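Local coordinates for protein SsfX3 (Streptomyces sp. SF2575, PDB 3SKV) that probably transfers a salicylyl group onto a tetracycline intermediate during antibiotic biosynthesis, as an acyltransferase of the GDSL/SGNH hydrolase family, at residues A47-D52 / P63-Y68; L79-G84 / L162-L167; Y68-K73 / P234-L239. The protein carries 1 engineered substitution. One frame throughout, in Å; residues are numbered along the deposited sequence.

Contact 1 (A47-D52 / P63-Y68); sequences AVSLQD and PHEDAY
Gln51 lays the start of its side chain flat over the imidazole of His64. Its CB sits above the middle of the ring, 3.9 Å from the centroid and only 11° off the ring normal, which makes a CH-pi contact. With chi1 at -178°, CG turns away from the backbone N and runs on over the rim, 3.8 Å from His64 ND1. The chain stays extended to the amide, whose plane is turned 60° from that of the ring. Of the two amide atoms, NE2 ends 3.8 Å from His64 ND1, while OE1 is used in a weak hydrogen bond to Trp60.

The same ring meets Ser49 at its edge. Ser49 OG lies in the ring plane, 3.2 Å from His64 CD2. That hydroxyl also comes 3.1 Å from the backbone N of His64, and it is hydrogen-bonded to Ala62 O. On the ring face opposite Gln51, the carboxylate of Glu65 folds back and puts OE1 near the rim. Trp60 adds a second ring, tilted against the imidazole. Earlier in the strand segment, Val48 CG1 touches the pyrrolidine of Pro63, 4.2 Å from its CD.

Val48 and Ser49 form a classic beta bulge opposite Trp60. The contact therefore packs the irregular start of strand 49-53, in a two-stranded hairpin, against the turn that leaves it. Much of the contact is a histidine face packed on the aliphatic start of Gln51, with the nearby Glu65 carboxylate likely to favour some positive charge on the imidazole.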
ATOM      1  N   ALA A  47      -3.089  -7.683  -4.144  1.00 22.58           N
ATOM      2  CA  ALA A  47      -2.269  -8.004  -5.340  1.00 22.55           C
ATOM      3  C   ALA A  47      -3.126  -7.844  -6.608  1.00 29.75           C
ATOM      4  O   ALA A  47      -4.303  -8.201  -6.609  1.00 31.94           O
ATOM      5  CB  ALA A  47      -1.700  -9.415  -5.252  1.00 21.74           C
ATOM      6  N   VAL A  48      -2.560  -7.261  -7.662  1.00 26.62           N
ATOM      7  CA  VAL A  48      -3.254  -7.056  -8.935  1.00 26.09           C
ATOM      8  C   VAL A  48      -3.099  -8.310  -9.801  1.00 30.43           C
ATOM      9  O   VAL A  48      -4.074  -8.781 -10.378  1.00 31.61           O
ATOM     10  CB  VAL A  48      -2.749  -5.764  -9.597  1.00 30.45           C
ATOM     11  CG1 VAL A  48      -3.263  -5.618 -11.024  1.00 31.40           C
ATOM     12  CG2 VAL A  48      -3.127  -4.548  -8.749  1.00 29.85           C
ATOM     13  N   SER A  49      -1.899  -8.881  -9.857  1.00 26.28           N
ATOM     14  CA  SER A  49      -1.694 -10.133 -10.577  1.00 25.47           C
ATOM     15  C   SER A  49      -0.748 -11.030  -9.812  1.00 28.53           C
ATOM     16  O   SER A  49      -0.069 -10.558  -8.894  1.00 28.25           O
ATOM     17  CB  SER A  49      -1.206  -9.899 -12.005  1.00 26.73           C
ATOM     18  OG  SER A  49       0.021  -9.207 -12.013  1.00 33.92           O
ATOM     19  N   LEU A  50      -0.739 -12.335 -10.160  1.00 24.07           N
ATOM     20  CA  LEU A  50       0.154 -13.324  -9.566  1.00 22.76           C
ATOM     21  C   LEU A  50       1.022 -13.895 -10.665  1.00 27.93           C
ATOM     22  O   LEU A  50       0.496 -14.374 -11.662  1.00 30.82           O
ATOM     23  CB  LEU A  50      -0.621 -14.425  -8.805  1.00 21.48           C
ATOM     24  CG  LEU A  50      -1.716 -13.935  -7.853  1.00 24.43           C
ATOM     25  CD1 LEU A  50      -2.745 -15.004  -7.611  1.00 24.50           C
ATOM     26  CD2 LEU A  50      -1.140 -13.394  -6.549  1.00 20.04           C
ATOM     27  N   GLN A  51       2.346 -13.771 -10.526  1.00 23.92           N
ATOM     28  CA  GLN A  51       3.329 -14.247 -11.516  1.00 23.76           C
ATOM     29  C   GLN A  51       3.886 -15.597 -11.106  1.00 26.16           C
ATOM     30  O   GLN A  51       4.460 -15.741 -10.038  1.00 23.08           O
ATOM     31  CB  GLN A  51       4.481 -13.238 -11.690  1.00 25.27           C
ATOM     32  CG  GLN A  51       5.492 -13.661 -12.743  1.00 28.63           C
ATOM     33  CD  GLN A  51       6.693 -12.759 -12.810  1.00 46.41           C
ATOM     34  OE1 GLN A  51       7.426 -12.571 -11.831  1.00 44.63           O
ATOM     35  NE2 GLN A  51       6.938 -12.202 -13.985  1.00 40.72           N
ATOM     36  N   ASP A  52       3.801 -16.539 -12.027  1.00 27.22           N
ATOM     37  CA  ASP A  52       4.255 -17.924 -11.916  1.00 29.18           C
ATOM     38  C   ASP A  52       5.608 -18.004 -12.594  1.00 32.45           C
ATOM     39  O   ASP A  52       5.688 -17.879 -13.813  1.00 32.20           O
ATOM     40  CB  ASP A  52       3.196 -18.836 -12.603  1.00 32.73           C
ATOM     41  CG  ASP A  52       3.550 -20.284 -12.900  1.00 56.38           C
ATOM     42  OD1 ASP A  52       4.607 -20.523 -13.523  1.00 58.33           O
ATOM     43  OD2 ASP A  52       2.679 -21.165 -12.678  1.00 69.45           O
ATOM     44  N   PRO A  63      -0.288  -5.342 -13.551  1.00 31.06           N
ATOM     45  CA  PRO A  63      -0.310  -6.583 -14.377  1.00 29.46           C
ATOM     46  C   PRO A  63       1.107  -6.926 -14.819  1.00 32.19           C
ATOM     47  O   PRO A  63       1.650  -6.171 -15.604  1.00 33.61           O
ATOM     48  CB  PRO A  63      -1.197  -6.210 -15.576  1.00 31.28           C
ATOM     49  CG  PRO A  63      -1.880  -4.965 -15.186  1.00 36.45           C
ATOM     50  CD  PRO A  63      -0.995  -4.241 -14.230  1.00 32.03           C
ATOM     51  N   HIS A  64       1.717  -8.003 -14.287  1.00 26.16           N
ATOM     52  CA  HIS A  64       3.113  -8.371 -14.523  1.00 27.50           C
ATOM     53  C   HIS A  64       3.539  -8.467 -15.978  1.00 34.65           C
ATOM     54  O   HIS A  64       4.667  -8.109 -16.305  1.00 35.34           O
ATOM     55  CB  HIS A  64       3.518  -9.637 -13.728  1.00 27.82           C
ATOM     56  CG  HIS A  64       2.819 -10.883 -14.176  1.00 30.74           C
ATOM     57  ND1 HIS A  64       3.362 -11.698 -15.153  1.00 33.25           N
ATOM     58  CD2 HIS A  64       1.630 -11.400 -13.776  1.00 31.73           C
ATOM     59  CE1 HIS A  64       2.497 -12.688 -15.315  1.00 32.72           C
ATOM     60  NE2 HIS A  64       1.434 -12.551 -14.506  1.00 32.27           N
ATOM     61  N   GLU A  65       2.639  -8.951 -16.838  1.00 33.22           N
ATOM     62  CA  GLU A  65       2.841  -9.095 -18.291  1.00 34.87           C
ATOM     63  C   GLU A  65       3.019  -7.730 -19.005  1.00 38.35           C
ATOM     64  O   GLU A  65       3.700  -7.657 -20.024  1.00 38.94           O
ATOM     65  CB  GLU A  65       1.705  -9.939 -18.922  1.00 36.72           C
ATOM     66  CG  GLU A  65       0.284  -9.407 -18.697  1.00 58.68           C
ATOM     67  CD  GLU A  65      -0.414  -9.736 -17.380  1.00 84.20           C
ATOM     68  OE1 GLU A  65       0.017  -9.217 -16.327  1.00 61.18           O
ATOM     69  OE2 GLU A  65      -1.418 -10.485 -17.408  1.00 84.77           O
ATOM     70  N   ASP A  66       2.474  -6.651 -18.418  1.00 34.00           N
ATOM     71  CA  ASP A  66       2.518  -5.287 -18.941  1.00 35.00           C
ATOM     72  C   ASP A  66       3.386  -4.355 -18.115  1.00 36.25           C
ATOM     73  O   ASP A  66       3.246  -3.150 -18.270  1.00 36.01           O
ATOM     74  CB  ASP A  66       1.086  -4.699 -18.979  1.00 37.80           C
ATOM     75  CG  ASP A  66       0.067  -5.453 -19.799  1.00 51.01           C
ATOM     76  OD1 ASP A  66       0.455  -6.049 -20.831  1.00 56.14           O
ATOM     77  OD2 ASP A  66      -1.127  -5.390 -19.451  1.00 53.85           O
ATOM     78  N   ALA A  67       4.257  -4.882 -17.228  1.00 31.63           N
ATOM     79  CA  ALA A  67       5.081  -4.051 -16.330  1.00 31.74           C
ATOM     80  C   ALA A  67       5.863  -2.922 -17.026  1.00 36.66           C
ATOM     81  O   ALA A  67       5.990  -1.811 -16.482  1.00 36.72           O
ATOM     82  CB  ALA A  67       6.021  -4.923 -15.521  1.00 32.54           C
ATOM     83  N   TYR A  68       6.341  -3.205 -18.248  1.00 33.73           N
ATOM     84  CA  TYR A  68       7.102  -2.303 -19.110  1.00 34.99           C
ATOM     85  C   TYR A  68       6.349  -0.984 -19.428  1.00 35.31           C
ATOM     86  O   TYR A  68       6.978   0.034 -19.715  1.00 35.98           O
ATOM     87  CB  TYR A  68       7.500  -3.050 -20.403  1.00 37.85           C
ATOM     88  CG  TYR A  68       6.350  -3.374 -21.340  1.00 40.99           C
ATOM     89  CD1 TYR A  68       5.584  -4.523 -21.167  1.00 42.51           C
ATOM     90  CD2 TYR A  68       6.079  -2.571 -22.446  1.00 44.34           C
ATOM     91  CE1 TYR A  68       4.532  -4.834 -22.039  1.00 44.33           C
ATOM     92  CE2 TYR A  68       5.020  -2.857 -23.311  1.00 46.29           C
ATOM     93  CZ  TYR A  68       4.242  -3.987 -23.101  1.00 54.41           C
ATOM     94  OH  TYR A  68       3.209  -4.264 -23.977  1.00 54.29           O
TER

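Contact 2 (L79-G84 / L162-L167)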
ATOM      1  N   LEU A  79       6.985  -2.557  -8.628  1.00 36.49           N
ATOM      2  CA  LEU A  79       5.651  -3.128  -8.841  1.00 33.98           C
ATOM      3  C   LEU A  79       5.452  -4.486  -8.134  1.00 34.23           C
ATOM      4  O   LEU A  79       4.307  -4.826  -7.803  1.00 32.20           O
ATOM      5  CB  LEU A  79       5.376  -3.286 -10.344  1.00 34.37           C
ATOM      6  CG  LEU A  79       4.887  -2.081 -11.188  1.00 40.30           C
ATOM      7  CD1 LEU A  79       4.540  -0.842 -10.368  1.00 40.60           C
ATOM      8  CD2 LEU A  79       5.785  -1.822 -12.372  1.00 42.74           C
ATOM      9  N   ALA A  80       6.559  -5.260  -7.933  1.00 28.54           N
ATOM     10  CA  ALA A  80       6.557  -6.572  -7.274  1.00 27.48           C
ATOM     11  C   ALA A  80       6.844  -6.511  -5.776  1.00 31.41           C
ATOM     12  O   ALA A  80       6.860  -7.547  -5.106  1.00 32.98           O
ATOM     13  CB  ALA A  80       7.516  -7.543  -7.969  1.00 28.68           C
ATOM     14  N   GLN A  81       7.017  -5.318  -5.230  1.00 27.76           N
ATOM     15  CA  GLN A  81       7.215  -5.172  -3.785  1.00 27.68           C
ATOM     16  C   GLN A  81       5.863  -5.368  -3.133  1.00 31.62           C
ATOM     17  O   GLN A  81       4.874  -4.753  -3.549  1.00 30.85           O
ATOM     18  CB  GLN A  81       7.856  -3.843  -3.426  1.00 29.83           C
ATOM     19  CG  GLN A  81       9.354  -3.835  -3.735  1.00 37.34           C
ATOM     20  CD  GLN A  81       9.979  -2.475  -3.558  1.00 62.99           C
ATOM     21  OE1 GLN A  81       9.404  -1.556  -2.949  1.00 55.30           O
ATOM     22  NE2 GLN A  81      11.171  -2.319  -4.116  1.00 68.31           N
ATOM     23  N   THR A  82       5.808  -6.318  -2.195  1.00 27.78           N
ATOM     24  CA  THR A  82       4.589  -6.831  -1.563  1.00 26.24           C
ATOM     25  C   THR A  82       3.915  -5.956  -0.480  1.00 30.88           C
ATOM     26  O   THR A  82       3.218  -6.472   0.406  1.00 29.02           O
ATOM     27  CB  THR A  82       4.765  -8.289  -1.230  1.00 24.86           C
ATOM     28  OG1 THR A  82       5.895  -8.399  -0.377  1.00 29.97           O
ATOM     29  CG2 THR A  82       4.967  -9.143  -2.468  1.00 24.05           C
ATOM     30  N   SER A  83       4.051  -4.633  -0.629  1.00 27.45           N
ATOM     31  CA  SER A  83       3.485  -3.624   0.252  1.00 28.06           C
ATOM     32  C   SER A  83       1.938  -3.611   0.201  1.00 30.19           C
ATOM     33  O   SER A  83       1.335  -3.401  -0.863  1.00 28.06           O
ATOM     34  CB  SER A  83       4.051  -2.260  -0.114  1.00 33.19           C
ATOM     35  OG  SER A  83       3.978  -1.414   1.019  1.00 51.89           O
ATOM     36  N   GLY A  84       1.324  -3.890   1.354  1.00 26.64           N
ATOM     37  CA  GLY A  84      -0.131  -3.975   1.495  1.00 25.71           C
ATOM     38  C   GLY A  84      -0.698  -5.287   0.969  1.00 24.84           C
ATOM     39  O   GLY A  84      -1.913  -5.455   0.903  1.00 21.35           O
ATOM     40  N   LEU A 162       8.923  -3.457   1.864  1.00 43.46           N
ATOM     41  CA  LEU A 162       9.920  -2.882   0.945  1.00 44.97           C
ATOM     42  C   LEU A 162      10.724  -3.952   0.179  1.00 46.55           C
ATOM     43  O   LEU A 162      11.863  -3.704  -0.251  1.00 49.26           O
ATOM     44  CB  LEU A 162      10.851  -1.941   1.750  1.00 47.47           C
ATOM     45  CG  LEU A 162      10.135  -0.840   2.558  1.00 53.79           C
ATOM     46  CD1 LEU A 162      10.937  -0.425   3.801  1.00 55.12           C
ATOM     47  CD2 LEU A 162       9.720   0.323   1.661  1.00 57.77           C
ATOM     48  N   LEU A 163      10.108  -5.131  -0.007  1.00 36.78           N
ATOM     49  CA  LEU A 163      10.730  -6.297  -0.593  1.00 35.51           C
ATOM     50  C   LEU A 163       9.846  -6.985  -1.606  1.00 35.93           C
ATOM     51  O   LEU A 163       8.624  -6.960  -1.489  1.00 34.05           O
ATOM     52  CB  LEU A 163      10.903  -7.302   0.560  1.00 36.13           C
ATOM     53  CG  LEU A 163      12.244  -7.508   1.286  1.00 42.74           C
ATOM     54  CD1 LEU A 163      12.936  -6.219   1.654  1.00 44.29           C
ATOM     55  CD2 LEU A 163      12.007  -8.291   2.548  1.00 43.52           C
ATOM     56  N   GLN A 164      10.470  -7.728  -2.515  1.00 31.49           N
ATOM     57  CA  GLN A 164       9.761  -8.623  -3.423  1.00 29.73           C
ATOM     58  C   GLN A 164       9.704  -9.962  -2.662  1.00 33.41           C
ATOM     59  O   GLN A 164      10.720 -10.426  -2.153  1.00 35.72           O
ATOM     60  CB  GLN A 164      10.506  -8.786  -4.747  1.00 30.90           C
ATOM     61  CG  GLN A 164      10.514  -7.526  -5.586  1.00 36.10           C
ATOM     62  CD  GLN A 164      11.296  -7.703  -6.868  1.00 48.07           C
ATOM     63  OE1 GLN A 164      11.332  -8.776  -7.486  1.00 39.85           O
ATOM     64  NE2 GLN A 164      11.876  -6.621  -7.342  1.00 36.48           N
ATOM     65  N   PHE A 165       8.531 -10.529  -2.513  1.00 29.12           N
ATOM     66  CA  PHE A 165       8.346 -11.778  -1.760  1.00 28.79           C
ATOM     67  C   PHE A 165       7.714 -12.834  -2.662  1.00 34.12           C
ATOM     68  O   PHE A 165       6.666 -12.572  -3.240  1.00 34.91           O
ATOM     69  CB  PHE A 165       7.443 -11.514  -0.544  1.00 28.72           C
ATOM     70  CG  PHE A 165       7.252 -12.687   0.395  1.00 28.03           C
ATOM     71  CD1 PHE A 165       8.106 -12.875   1.483  1.00 28.89           C
ATOM     72  CD2 PHE A 165       6.175 -13.557   0.235  1.00 26.96           C
ATOM     73  CE1 PHE A 165       7.907 -13.928   2.367  1.00 29.82           C
ATOM     74  CE2 PHE A 165       5.983 -14.622   1.111  1.00 30.09           C
ATOM     75  CZ  PHE A 165       6.835 -14.792   2.186  1.00 29.88           C
ATOM     76  N   ARG A 166       8.351 -14.006  -2.800  1.00 28.64           N
ATOM     77  CA  ARG A 166       7.854 -15.111  -3.641  1.00 27.90           C
ATOM     78  C   ARG A 166       7.589 -16.316  -2.752  1.00 31.79           C
ATOM     79  O   ARG A 166       8.270 -16.472  -1.743  1.00 32.34           O
ATOM     80  CB  ARG A 166       8.863 -15.482  -4.770  1.00 31.08           C
ATOM     81  CG  ARG A 166       9.496 -14.266  -5.424  1.00 48.03           C
ATOM     82  CD  ARG A 166      10.050 -14.476  -6.809  1.00 62.34           C
ATOM     83  NE  ARG A 166      10.769 -13.272  -7.242  1.00 70.51           N
ATOM     84  CZ  ARG A 166      12.095 -13.146  -7.271  1.00 84.22           C
ATOM     85  NH1 ARG A 166      12.874 -14.149  -6.885  1.00 77.36           N
ATOM     86  NH2 ARG A 166      12.651 -12.016  -7.690  1.00 69.34           N
ATOM     87  N   LEU A 167       6.615 -17.168  -3.099  1.00 28.10           N
ATOM     88  CA  LEU A 167       6.306 -18.379  -2.310  1.00 27.22           C
ATOM     89  C   LEU A 167       6.434 -19.576  -3.212  1.00 29.59           C
ATOM     90  O   LEU A 167       6.046 -19.522  -4.384  1.00 29.71           O
ATOM     91  CB  LEU A 167       4.852 -18.461  -1.800  1.00 27.30           C
ATOM     92  CG  LEU A 167       4.154 -17.357  -1.069  1.00 33.73           C
ATOM     93  CD1 LEU A 167       3.693 -16.230  -2.054  1.00 34.12           C
ATOM     94  CD2 LEU A 167       2.925 -17.939  -0.342  1.00 32.95           C
TER
HETATM   95  O   HOH W   1       6.966 -10.345  -5.258  1.00 29.84           O
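A chi1 of 58° in Thr82 puts OG1 between the backbone N and the carbonyl carbon, and CG2 opposite that carbonyl carbon, which sets both branches against Phe165. In Phe165, chi1 of -175° takes the ring off toward Tyr100, so that CB does the touching. Thr82 OG1 comes 3.5 Å from Phe165 CB, and CG2 lies alongside the Phe165 backbone. The hydroxyl has its hydrogen bond with Pro160 O. The phenyl ring and that of Tyr100 meet with their planes nearly parallel.

The backbones meet beside this pair. Thr82 N donates to Leu163 O at 3.0 Å, the donor tilted somewhat from the carbonyl plane. The N-H...O angle is 162°. The same oxygen receives a CA-H...O contact from Gln81 CA at 3.2 Å. A reverse contact of this kind runs from Gln164 CA to Ala80 O at 3.5 Å. The methyl of Ala80 rests on the glutamine stem, its CB 3.8 Å from Gln164 CG. Gln81 runs its stem from the Leu163 carbonyl, met by CB and CG, to that of Leu162, met by CD. A water is placed to donate to Ala80 O at 2.8 Å and Phe165 O at 3.0 Å, though other acceptors may compete for its protons.

Loop 79-84 is thereby fastened to the beginning of strand 164-172, which pairs with strand 96-103 in the N-terminal jelly-roll domain. One firm N-H...O bond carries the polar part, probably helped by the water. The two CA-H...O contacts are weaker, and side chains supply mostly aliphatic stems.

Contact 3 (Y68-K73 / P234-L239); sequences YLYFPK and PMFARL
The Tyr70 ring fills a hollow on helix 234-242 made by Met235, Phe236 and Leu239. Met235 lies over one face of it. Its chain is bent at both chi2 (-58°) and chi3, which folds the terminal methyl back over the ring. Met235 CE is 4.0 Å from the centroid of the Tyr70 ring. SD stands farther off above the same ring, a Met-aromatic contact at a distance. Met235 CB adds a second bump, 3.8 Å from Tyr70 CD2. The methyl also fits against Leu69, and Met235 CE is 3.7 Å from Leu69 CB. The nearest approach of all brings Tyr70 CE2 to 3.4 Å from Met235 O.

Two further side chains border the hollow. Phe236 CE1 approaches Tyr70 CD2 at 4.0 Å, its ring inclined at 47° to the tyrosine. Leu239 CD2 touches Tyr70 CE2 from the next turn of the helix. Phe236 then reaches on to Phe71 and sets its edge toward that ring's face, an edge-to-face pair with the planes at 68°. Phe225 also meets the Phe236 ring on the side of the GDSL-family domain.

The tyrosine hydroxyl is placed at the far end of this packing. A water lies 2.7 Å from Tyr70 OH and donates to Met235 O at 2.7 Å. That carbonyl also accepts the helix bond from Leu239 N, so its oxygen serves both the helix and the water.

The contact joins the N-terminal domain to the GDSL-family domain. Aromatic rings, a thioether and two leucines form the interface, with no direct hydrogen bond between the segments. A water links the two segments and gives the hydroxyl a partner beside apolar surroundings.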
ATOM      1  N   TYR A  68       6.341  -3.205 -18.248  1.00 33.73           N
ATOM      2  CA  TYR A  68       7.102  -2.303 -19.110  1.00 34.99           C
ATOM      3  C   TYR A  68       6.349  -0.984 -19.428  1.00 35.31           C
ATOM      4  O   TYR A  68       6.978   0.034 -19.715  1.00 35.98           O
ATOM      5  CB  TYR A  68       7.500  -3.050 -20.403  1.00 37.85           C
ATOM      6  CG  TYR A  68       6.350  -3.374 -21.340  1.00 40.99           C
ATOM      7  CD1 TYR A  68       5.584  -4.523 -21.167  1.00 42.51           C
ATOM      8  CD2 TYR A  68       6.079  -2.571 -22.446  1.00 44.34           C
ATOM      9  CE1 TYR A  68       4.532  -4.834 -22.039  1.00 44.33           C
ATOM     10  CE2 TYR A  68       5.020  -2.857 -23.311  1.00 46.29           C
ATOM     11  CZ  TYR A  68       4.242  -3.987 -23.101  1.00 54.41           C
ATOM     12  OH  TYR A  68       3.209  -4.264 -23.977  1.00 54.29           O
ATOM     13  N   LEU A  69       5.013  -1.044 -19.430  1.00 29.54           N
ATOM     14  CA  LEU A  69       4.099   0.046 -19.710  1.00 29.20           C
ATOM     15  C   LEU A  69       4.018   1.020 -18.537  1.00 33.14           C
ATOM     16  O   LEU A  69       3.784   2.211 -18.738  1.00 31.41           O
ATOM     17  CB  LEU A  69       2.711  -0.557 -19.963  1.00 28.37           C
ATOM     18  CG  LEU A  69       2.187  -0.739 -21.389  1.00 34.14           C
ATOM     19  CD1 LEU A  69       3.157  -0.324 -22.450  1.00 36.61           C
ATOM     20  CD2 LEU A  69       1.674  -2.099 -21.609  1.00 35.19           C
ATOM     21  N   TYR A  70       4.267   0.530 -17.325  1.00 31.06           N
ATOM     22  CA  TYR A  70       4.134   1.339 -16.121  1.00 31.21           C
ATOM     23  C   TYR A  70       5.364   2.064 -15.675  1.00 40.40           C
ATOM     24  O   TYR A  70       5.236   3.135 -15.085  1.00 41.41           O
ATOM     25  CB  TYR A  70       3.599   0.491 -14.974  1.00 28.73           C
ATOM     26  CG  TYR A  70       2.236  -0.071 -15.279  1.00 28.89           C
ATOM     27  CD1 TYR A  70       2.094  -1.257 -15.992  1.00 30.17           C
ATOM     28  CD2 TYR A  70       1.081   0.595 -14.879  1.00 29.56           C
ATOM     29  CE1 TYR A  70       0.835  -1.775 -16.293  1.00 29.93           C
ATOM     30  CE2 TYR A  70      -0.183   0.090 -15.177  1.00 29.95           C
ATOM     31  CZ  TYR A  70      -0.302  -1.103 -15.874  1.00 33.40           C
ATOM     32  OH  TYR A  70      -1.546  -1.593 -16.193  1.00 33.25           O
ATOM     33  N   PHE A  71       6.539   1.462 -15.875  1.00 39.51           N
ATOM     34  CA  PHE A  71       7.796   2.006 -15.386  1.00 42.01           C
ATOM     35  C   PHE A  71       8.982   1.684 -16.287  1.00 52.76           C
ATOM     36  O   PHE A  71       8.983   0.609 -16.898  1.00 51.48           O
ATOM     37  CB  PHE A  71       8.086   1.388 -14.000  1.00 42.57           C
ATOM     38  CG  PHE A  71       7.581   2.123 -12.785  1.00 42.54           C
ATOM     39  CD1 PHE A  71       7.780   3.494 -12.647  1.00 45.39           C
ATOM     40  CD2 PHE A  71       6.998   1.432 -11.731  1.00 42.50           C
ATOM     41  CE1 PHE A  71       7.331   4.170 -11.506  1.00 45.92           C
ATOM     42  CE2 PHE A  71       6.554   2.106 -10.586  1.00 44.91           C
ATOM     43  CZ  PHE A  71       6.722   3.469 -10.482  1.00 43.83           C
ATOM     44  N   PRO A  72      10.065   2.519 -16.272  1.00 56.40           N
ATOM     45  CA  PRO A  72      11.295   2.142 -17.018  1.00 59.11           C
ATOM     46  C   PRO A  72      11.956   0.931 -16.340  1.00 66.58           C
ATOM     47  O   PRO A  72      11.803   0.747 -15.120  1.00 63.79           O
ATOM     48  CB  PRO A  72      12.163   3.402 -16.962  1.00 62.51           C
ATOM     49  CG  PRO A  72      11.683   4.151 -15.756  1.00 65.84           C
ATOM     50  CD  PRO A  72      10.243   3.793 -15.532  1.00 59.26           C
ATOM     51  N   LYS A  73      12.603   0.062 -17.145  1.00 68.31           N
ATOM     52  CA  LYS A  73      13.219  -1.224 -16.744  1.00 69.28           C
ATOM     53  C   LYS A  73      13.769  -1.361 -15.315  1.00 74.08           C
ATOM     54  O   LYS A  73      13.474  -2.363 -14.651  1.00 73.77           O
ATOM     55  CB  LYS A  73      14.205  -1.753 -17.800  1.00 74.20           C
ATOM     56  CG  LYS A  73      13.520  -2.186 -19.095  1.00 85.10           C
ATOM     57  CD  LYS A  73      14.454  -2.953 -20.027  1.00 92.68           C
ATOM     58  CE  LYS A  73      14.252  -4.448 -19.935  1.00 96.07           C
ATOM     59  NZ  LYS A  73      14.281  -5.085 -21.275  1.00103.49           N
ATOM     60  N   PRO A 234      -1.064   8.201 -16.752  1.00 25.38           N
ATOM     61  CA  PRO A 234      -2.374   7.652 -17.202  1.00 23.71           C
ATOM     62  C   PRO A 234      -2.516   6.125 -17.078  1.00 24.14           C
ATOM     63  O   PRO A 234      -3.624   5.640 -16.906  1.00 23.35           O
ATOM     64  CB  PRO A 234      -2.487   8.137 -18.652  1.00 26.13           C
ATOM     65  CG  PRO A 234      -1.531   9.257 -18.770  1.00 30.52           C
ATOM     66  CD  PRO A 234      -0.416   9.008 -17.806  1.00 26.29           C
ATOM     67  N   MET A 235      -1.408   5.365 -17.151  1.00 19.00           N
ATOM     68  CA  MET A 235      -1.442   3.908 -16.968  1.00 17.80           C
ATOM     69  C   MET A 235      -1.973   3.505 -15.545  1.00 22.27           C
ATOM     70  O   MET A 235      -2.664   2.474 -15.403  1.00 20.95           O
ATOM     71  CB  MET A 235      -0.080   3.266 -17.267  1.00 19.79           C
ATOM     72  CG  MET A 235       0.258   3.188 -18.742  1.00 25.55           C
ATOM     73  SD  MET A 235      -0.903   2.283 -19.822  1.00 31.21           S
ATOM     74  CE  MET A 235      -0.736   0.521 -19.091  1.00 27.66           C
ATOM     75  N   PHE A 236      -1.651   4.316 -14.513  1.00 18.47           N
ATOM     76  CA  PHE A 236      -2.124   4.061 -13.151  1.00 19.51           C
ATOM     77  C   PHE A 236      -3.615   4.326 -13.013  1.00 25.53           C
ATOM     78  O   PHE A 236      -4.291   3.608 -12.259  1.00 26.55           O
ATOM     79  CB  PHE A 236      -1.311   4.832 -12.086  1.00 21.51           C
ATOM     80  CG  PHE A 236       0.043   4.209 -11.856  1.00 24.73           C
ATOM     81  CD1 PHE A 236       0.157   2.877 -11.451  1.00 27.93           C
ATOM     82  CD2 PHE A 236       1.208   4.937 -12.070  1.00 27.97           C
ATOM     83  CE1 PHE A 236       1.409   2.279 -11.304  1.00 28.58           C
ATOM     84  CE2 PHE A 236       2.463   4.339 -11.902  1.00 31.20           C
ATOM     85  CZ  PHE A 236       2.552   3.013 -11.519  1.00 28.51           C
ATOM     86  N   ALA A 237      -4.113   5.383 -13.701  1.00 21.24           N
ATOM     87  CA  ALA A 237      -5.535   5.737 -13.745  1.00 20.75           C
ATOM     88  C   ALA A 237      -6.324   4.598 -14.415  1.00 26.20           C
ATOM     89  O   ALA A 237      -7.416   4.253 -13.950  1.00 26.33           O
ATOM     90  CB  ALA A 237      -5.732   7.025 -14.525  1.00 21.25           C
ATOM     91  N   ARG A 238      -5.770   4.028 -15.520  1.00 23.46           N
ATOM     92  CA  ARG A 238      -6.360   2.886 -16.234  1.00 23.56           C
ATOM     93  C   ARG A 238      -6.412   1.654 -15.324  1.00 27.63           C
ATOM     94  O   ARG A 238      -7.392   0.922 -15.343  1.00 28.43           O
ATOM     95  CB  ARG A 238      -5.571   2.576 -17.495  1.00 23.43           C
ATOM     96  CG  ARG A 238      -5.701   3.657 -18.589  1.00 30.11           C
ATOM     97  CD  ARG A 238      -4.820   3.344 -19.790  1.00 18.59           C
ATOM     98  NE  ARG A 238      -5.444   2.348 -20.655  1.00 34.16           N
ATOM     99  CZ  ARG A 238      -5.129   1.057 -20.704  1.00 45.54           C
ATOM    100  NH1 ARG A 238      -4.153   0.574 -19.943  1.00 33.22           N
ATOM    101  NH2 ARG A 238      -5.773   0.244 -21.527  1.00 33.83           N
ATOM    102  N   LEU A 239      -5.354   1.437 -14.516  1.00 23.63           N
ATOM    103  CA  LEU A 239      -5.261   0.357 -13.549  1.00 22.88           C
ATOM    104  C   LEU A 239      -6.365   0.515 -12.485  1.00 27.98           C
ATOM    105  O   LEU A 239      -7.145  -0.416 -12.279  1.00 28.90           O
ATOM    106  CB  LEU A 239      -3.857   0.325 -12.904  1.00 22.98           C
ATOM    107  CG  LEU A 239      -3.526  -0.882 -12.006  1.00 26.97           C
ATOM    108  CD1 LEU A 239      -3.822  -2.201 -12.714  1.00 27.10           C
ATOM    109  CD2 LEU A 239      -2.112  -0.874 -11.605  1.00 30.44           C
TER
HETATM  110  O   HOH W   2      -3.311   0.285 -16.855  1.00 34.14           O

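How the contacts relate
From the N terminus, contact 1 comes first. It closes a short loop of ten residues, most of them in the hairpin of strands 49-53 and 56-60. The chain then enters helix 67-70, where contact 3 opens; Tyr68 belongs to both. Contact 2 opens and closes within the long loop that contact 3 completes at helix 234-242. Contacts 1 and 2 both stay in the N-terminal domain, whereas contact 3 crosses to the GDSL-family domain. Leu239 touches Val48 and Pro63, so contacts 1 and 3 share a packing surface. Leu79 of contact 2 packs on Phe71 and Tyr70 of contact 3, and reaches Ala67 of contact 1.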